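Local coordinates for protein toxin RelG (Mycobacterium tuberculosis, PDB 3G5O) that acts as the ribonuclease toxin of a type II toxin-antitoxin system, cleaving RNA preferentially at the 3'-end of purine ribonucleotides and inhibiting bacterial growth unless neutralised by its antitoxin, at residues C[28-31]-C[32-35]; C[36-39]-C[40-44]. One frame throughout, in Å; residues are numbered along the deposited sequence.

Interaction 1 of 2, residues C[28-31]-C[32-35]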
ATOM      1  N   ARG C  28      17.114   4.605 -17.408  1.00 21.11           N
ATOM      2  CA  ARG C  28      17.786   5.471 -16.437  1.00 22.30           C
ATOM      3  C   ARG C  28      18.086   4.753 -15.135  1.00 22.46           C
ATOM      4  O   ARG C  28      19.172   4.941 -14.554  1.00 23.37           O
ATOM      5  CB  ARG C  28      16.976   6.736 -16.146  1.00 23.05           C
ATOM      6  CG  ARG C  28      17.095   7.760 -17.303  1.00 26.89           C
ATOM      7  CD  ARG C  28      16.678   9.188 -16.864  1.00 32.82           C
ATOM      8  NE  ARG C  28      15.441   9.252 -16.092  1.00 35.33           N
ATOM      9  CZ  ARG C  28      14.222   9.318 -16.627  1.00 37.83           C
ATOM     10  NH1 ARG C  28      14.059   9.313 -17.944  1.00 38.50           N
ATOM     11  NH2 ARG C  28      13.156   9.375 -15.845  1.00 39.22           N
ATOM     12  N   ASP C  29      17.139   3.930 -14.681  1.00 21.83           N
ATOM     13  CA  ASP C  29      17.353   3.068 -13.507  1.00 21.30           C
ATOM     14  C   ASP C  29      18.522   2.090 -13.692  1.00 21.20           C
ATOM     15  O   ASP C  29      19.329   1.890 -12.776  1.00 21.73           O
ATOM     16  CB  ASP C  29      16.081   2.262 -13.212  1.00 20.02           C
ATOM     17  CG  ASP C  29      15.004   3.076 -12.554  1.00 22.25           C
ATOM     18  OD1 ASP C  29      15.244   4.197 -12.007  1.00 23.98           O
ATOM     19  OD2 ASP C  29      13.884   2.564 -12.574  1.00 20.17           O
ATOM     20  N   LEU C  30      18.610   1.462 -14.867  1.00 21.79           N
ATOM     21  CA  LEU C  30      19.735   0.541 -15.160  1.00 23.68           C
ATOM     22  C   LEU C  30      21.073   1.227 -14.946  1.00 25.23           C
ATOM     23  O   LEU C  30      21.996   0.650 -14.361  1.00 23.75           O
ATOM     24  CB  LEU C  30      19.704   0.019 -16.612  1.00 22.85           C
ATOM     25  CG  LEU C  30      18.747  -1.095 -16.930  1.00 24.39           C
ATOM     26  CD1 LEU C  30      18.926  -1.467 -18.422  1.00 25.59           C
ATOM     27  CD2 LEU C  30      18.946  -2.370 -16.050  1.00 22.07           C
ATOM     28  N   HIS C  31      21.158   2.478 -15.397  1.00 28.30           N
ATOM     29  CA  HIS C  31      22.357   3.292 -15.166  1.00 31.80           C
ATOM     30  C   HIS C  31      22.784   3.487 -13.722  1.00 32.49           C
ATOM     31  O   HIS C  31      23.949   3.773 -13.465  1.00 33.81           O
ATOM     32  CB  HIS C  31      22.282   4.642 -15.899  1.00 33.69           C
ATOM     33  CG  HIS C  31      22.939   4.601 -17.240  1.00 37.92           C
ATOM     34  ND1 HIS C  31      24.307   4.482 -17.388  1.00 43.05           N
ATOM     35  CD2 HIS C  31      22.426   4.602 -18.490  1.00 42.94           C
ATOM     36  CE1 HIS C  31      24.610   4.430 -18.672  1.00 43.69           C
ATOM     37  NE2 HIS C  31      23.486   4.495 -19.362  1.00 44.11           N
ATOM     38  N   LYS C  32      21.870   3.331 -12.776  1.00 31.36           N
ATOM     39  CA  LYS C  32      22.233   3.473 -11.384  1.00 31.46           C
ATOM     40  C   LYS C  32      22.950   2.249 -10.822  1.00 30.21           C
ATOM     41  O   LYS C  32      23.436   2.303  -9.690  1.00 30.70           O
ATOM     42  CB  LYS C  32      20.990   3.731 -10.513  1.00 32.74           C
ATOM     43  CG  LYS C  32      20.191   4.961 -10.920  1.00 35.54           C
ATOM     44  CD  LYS C  32      19.110   5.331  -9.880  1.00 40.20           C
ATOM     45  CE  LYS C  32      17.917   4.407  -9.937  1.00 39.50           C
ATOM     46  NZ  LYS C  32      16.655   5.178  -9.697  1.00 38.45           N
ATOM     47  N   LEU C  33      22.943   1.137 -11.557  1.00 27.37           N
ATOM     48  CA  LEU C  33      23.422  -0.135 -11.012  1.00 24.83           C
ATOM     49  C   LEU C  33      24.903  -0.375 -11.320  1.00 24.60           C
ATOM     50  O   LEU C  33      25.367  -0.061 -12.418  1.00 23.88           O
ATOM     51  CB  LEU C  33      22.630  -1.300 -11.604  1.00 23.70           C
ATOM     52  CG  LEU C  33      21.120  -1.232 -11.414  1.00 24.08           C
ATOM     53  CD1 LEU C  33      20.383  -2.371 -12.163  1.00 19.75           C
ATOM     54  CD2 LEU C  33      20.842  -1.217  -9.909  1.00 23.03           C
ATOM     55  N   PRO C  34      25.622  -0.998 -10.383  1.00 23.30           N
ATOM     56  CA  PRO C  34      26.979  -1.415 -10.698  1.00 22.96           C
ATOM     57  C   PRO C  34      26.967  -2.564 -11.714  1.00 22.41           C
ATOM     58  O   PRO C  34      25.947  -3.269 -11.843  1.00 21.95           O
ATOM     59  CB  PRO C  34      27.514  -1.904  -9.353  1.00 22.35           C
ATOM     60  CG  PRO C  34      26.270  -2.552  -8.685  1.00 23.06           C
ATOM     61  CD  PRO C  34      25.150  -1.528  -9.081  1.00 24.99           C
ATOM     62  N   PRO C  35      28.088  -2.767 -12.424  1.00 22.30           N
ATOM     63  CA  PRO C  35      28.036  -3.675 -13.584  1.00 21.87           C
ATOM     64  C   PRO C  35      27.553  -5.105 -13.360  1.00 21.63           C
ATOM     65  O   PRO C  35      26.877  -5.664 -14.263  1.00 21.32           O
ATOM     66  CB  PRO C  35      29.479  -3.663 -14.134  1.00 22.35           C
ATOM     67  CG  PRO C  35      29.997  -2.274 -13.757  1.00 22.82           C
ATOM     68  CD  PRO C  35      29.357  -2.005 -12.371  1.00 22.70           C
TER
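The flat carboxylate of Asp29 is met from above its plane by the ammonium group of Lys32, and its other oxygen, OD2, takes Arg92 NE in a salt bridge and the backbone N of Val93. Lys32 NZ lies 2.9 Å from Asp29 OD1, and the direction is 39° out of the carboxylate plane. The two side chains run side by side; the lysine, bent at its third and fourth torsions (chi3 -75°), brings CE as well as NZ against OD1. Next to this bridge the backbone turns: Lys32 N donates to Asp29 O, and Leu33 N to Leu30 O at 3.0 Å, the latter closing a type I beta turn from Leu30 to Leu33. Leu33 CD1 sits 4.1 Å from Leu30 CD2, an apolar pair that faces helix 35-51 through Val41. On the antitoxin chain, Phe93 packs on Leu30 and its ring meets that of His31, with the planes at about 55°. Flanked by Lys32 and Arg92, the buried Asp29 is probably kept as the anion, and its carboxylate ties the last turn of helix 24-30 to strand 87-95 while the chain turns toward the next helix.

Interaction 2 of 2, residues C[36-39]-C[40-44]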
ATOM      1  N   ARG C  36      27.895  -5.729 -12.241  1.00 20.59           N
ATOM      2  CA  ARG C  36      27.431  -7.116 -12.044  1.00 21.22           C
ATOM      3  C   ARG C  36      25.912  -7.192 -11.923  1.00 19.72           C
ATOM      4  O   ARG C  36      25.278  -8.135 -12.401  1.00 19.50           O
ATOM      5  CB  ARG C  36      28.012  -7.766 -10.758  1.00 22.10           C
ATOM      6  CG  ARG C  36      29.489  -8.172 -10.831  1.00 25.28           C
ATOM      7  CD  ARG C  36      29.882  -8.892  -9.499  1.00 27.59           C
ATOM      8  NE  ARG C  36      29.079 -10.103  -9.245  1.00 28.80           N
ATOM      9  CZ  ARG C  36      29.363 -11.305  -9.753  1.00 28.84           C
ATOM     10  NH1 ARG C  36      30.414 -11.453 -10.545  1.00 29.46           N
ATOM     11  NH2 ARG C  36      28.603 -12.357  -9.488  1.00 29.42           N
ATOM     12  N   ILE C  37      25.337  -6.246 -11.196  1.00 19.42           N
ATOM     13  CA  ILE C  37      23.893  -6.252 -10.951  1.00 18.92           C
ATOM     14  C   ILE C  37      23.134  -5.850 -12.232  1.00 20.15           C
ATOM     15  O   ILE C  37      22.066  -6.414 -12.571  1.00 19.37           O
ATOM     16  CB  ILE C  37      23.536  -5.324  -9.754  1.00 19.70           C
ATOM     17  CG1 ILE C  37      24.213  -5.853  -8.478  1.00 18.84           C
ATOM     18  CG2 ILE C  37      22.017  -5.259  -9.551  1.00 17.02           C
ATOM     19  CD1 ILE C  37      23.940  -5.012  -7.205  1.00 22.14           C
ATOM     20  N   LEU C  38      23.723  -4.884 -12.941  1.00 18.60           N
ATOM     21  CA  LEU C  38      23.194  -4.413 -14.190  1.00 19.59           C
ATOM     22  C   LEU C  38      23.106  -5.605 -15.174  1.00 19.31           C
ATOM     23  O   LEU C  38      22.036  -5.850 -15.756  1.00 18.29           O
ATOM     24  CB  LEU C  38      24.044  -3.272 -14.723  1.00 18.82           C
ATOM     25  CG  LEU C  38      23.373  -2.384 -15.763  1.00 24.13           C
ATOM     26  CD1 LEU C  38      24.221  -1.087 -16.038  1.00 25.97           C
ATOM     27  CD2 LEU C  38      23.064  -3.154 -17.051  1.00 23.75           C
ATOM     28  N   ALA C  39      24.177  -6.396 -15.257  1.00 18.95           N
ATOM     29  CA  ALA C  39      24.209  -7.587 -16.132  1.00 18.66           C
ATOM     30  C   ALA C  39      23.199  -8.666 -15.670  1.00 18.69           C
ATOM     31  O   ALA C  39      22.538  -9.286 -16.512  1.00 17.92           O
ATOM     32  CB  ALA C  39      25.628  -8.160 -16.230  1.00 19.56           C
ATOM     33  N   ALA C  40      23.044  -8.849 -14.357  1.00 18.97           N
ATOM     34  CA  ALA C  40      22.061  -9.828 -13.849  1.00 18.90           C
ATOM     35  C   ALA C  40      20.610  -9.417 -14.213  1.00 18.95           C
ATOM     36  O   ALA C  40      19.784 -10.260 -14.588  1.00 18.84           O
ATOM     37  CB  ALA C  40      22.196 -10.047 -12.342  1.00 18.12           C
ATOM     38  N   VAL C  41      20.306  -8.138 -14.021  1.00 18.47           N
ATOM     39  CA  VAL C  41      18.998  -7.606 -14.392  1.00 18.46           C
ATOM     40  C   VAL C  41      18.706  -7.828 -15.873  1.00 18.42           C
ATOM     41  O   VAL C  41      17.612  -8.245 -16.232  1.00 17.95           O
ATOM     42  CB  VAL C  41      18.847  -6.103 -14.047  1.00 17.36           C
ATOM     43  CG1 VAL C  41      17.554  -5.529 -14.676  1.00 18.10           C
ATOM     44  CG2 VAL C  41      18.803  -5.928 -12.532  1.00 18.34           C
ATOM     45  N   VAL C  42      19.657  -7.463 -16.733  1.00 18.17           N
ATOM     46  CA  VAL C  42      19.507  -7.677 -18.177  1.00 18.77           C
ATOM     47  C   VAL C  42      19.266  -9.147 -18.545  1.00 19.20           C
ATOM     48  O   VAL C  42      18.396  -9.462 -19.392  1.00 18.04           O
ATOM     49  CB  VAL C  42      20.714  -7.071 -18.975  1.00 19.63           C
ATOM     50  CG1 VAL C  42      20.786  -7.603 -20.464  1.00 18.81           C
ATOM     51  CG2 VAL C  42      20.690  -5.587 -18.889  1.00 17.58           C
ATOM     52  N   GLU C  43      20.010 -10.053 -17.925  1.00 18.64           N
ATOM     53  CA  GLU C  43      19.842 -11.477 -18.232  1.00 21.05           C
ATOM     54  C   GLU C  43      18.528 -12.006 -17.673  1.00 19.75           C
ATOM     55  O   GLU C  43      17.884 -12.879 -18.278  1.00 19.33           O
ATOM     56  CB  GLU C  43      21.026 -12.313 -17.728  1.00 22.88           C
ATOM     57  CG  GLU C  43      22.347 -11.958 -18.446  1.00 27.83           C
ATOM     58  CD  GLU C  43      22.402 -12.474 -19.903  1.00 34.45           C
ATOM     59  OE1 GLU C  43      21.536 -13.299 -20.280  1.00 35.81           O
ATOM     60  OE2 GLU C  43      23.331 -12.082 -20.660  1.00 35.66           O
ATOM     61  N   PHE C  44      18.095 -11.448 -16.548  1.00 18.16           N
ATOM     62  CA  PHE C  44      16.785 -11.839 -16.017  1.00 18.96           C
ATOM     63  C   PHE C  44      15.674 -11.304 -16.965  1.00 17.97           C
ATOM     64  O   PHE C  44      14.803 -12.047 -17.360  1.00 19.28           O
ATOM     65  CB  PHE C  44      16.576 -11.269 -14.592  1.00 18.30           C
ATOM     66  CG  PHE C  44      15.194 -11.461 -14.070  1.00 19.53           C
ATOM     67  CD1 PHE C  44      14.665 -12.735 -13.953  1.00 21.33           C
ATOM     68  CD2 PHE C  44      14.425 -10.369 -13.687  1.00 21.39           C
ATOM     69  CE1 PHE C  44      13.367 -12.931 -13.478  1.00 24.40           C
ATOM     70  CE2 PHE C  44      13.133 -10.548 -13.221  1.00 22.55           C
ATOM     71  CZ  PHE C  44      12.616 -11.838 -13.106  1.00 20.68           C
TER
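Val41 N donates to Ile37 O at 2.9 Å and 169°, the shortest of four i to i+4 backbone bonds joining residues 36-39 to 40-43. The others run from Ala40 N to Arg36 O, from Val42 N to Leu38 O (3.0 Å) and from Glu43 N to Ala39 O, so this part of helix 35-51 is regular alpha helix. Beta-branched side chains lean on the same carbonyls. Val41 CG2 rests 3.3 Å from Ile37 O and Val42 CG2 3.4 Å from Leu38 O; in both valines CG1 is anti to the backbone N (chi1 170° and 165°), which leaves CG2 anti to the carbonyl carbon and turned back toward the preceding turn. Leu38 and Val42 lie alongside each other, pointing the same way, with CD2 of the leucine 3.9 Å from CG2 of the valine. This pair faces the antitoxin, whose Phe93 packs on Leu38 and whose Val95 packs on Val42, Ala39 and Glu43. Another face of the helix looks to the sheet, where Val41 touches Val93 and Tyr75 of the toxin's own strands and Phe44 packs on Leu77. Glu43 OE2 forms a salt bridge with Arg90 of the antitoxin chain. The helix thus presents aliphatic groups on two faces, one toward the toxin's own sheet and one toward the antitoxin, and the salt bridge of Glu43 probably adds an electrostatic component to the binding.

Interaction 1 comes first along the chain, at the end of helix 24-30 and in the loop after it; interaction 2 follows without a gap on helix 35-51. Their centres are 10 Å apart on the same side of the chain's centre. The two touch through apolar groups: Leu30 CD2 lies 3.7 Å from Val41 CG1, and Leu33 CD1 lies 3.9 Å from Val41 CG2. They lie on a helical hairpin, made of helix 24-30 and helix 35-51, which comes between strands 19-23 and 57-59 in the sequence and packs on the five-stranded sheet, as in RelE-family toxins. Both also meet the antitoxin, whose Phe93 reaches Leu30 and His31 in one and Leu38 in the other, so the hairpin forms part of the surface that the antitoxin binds.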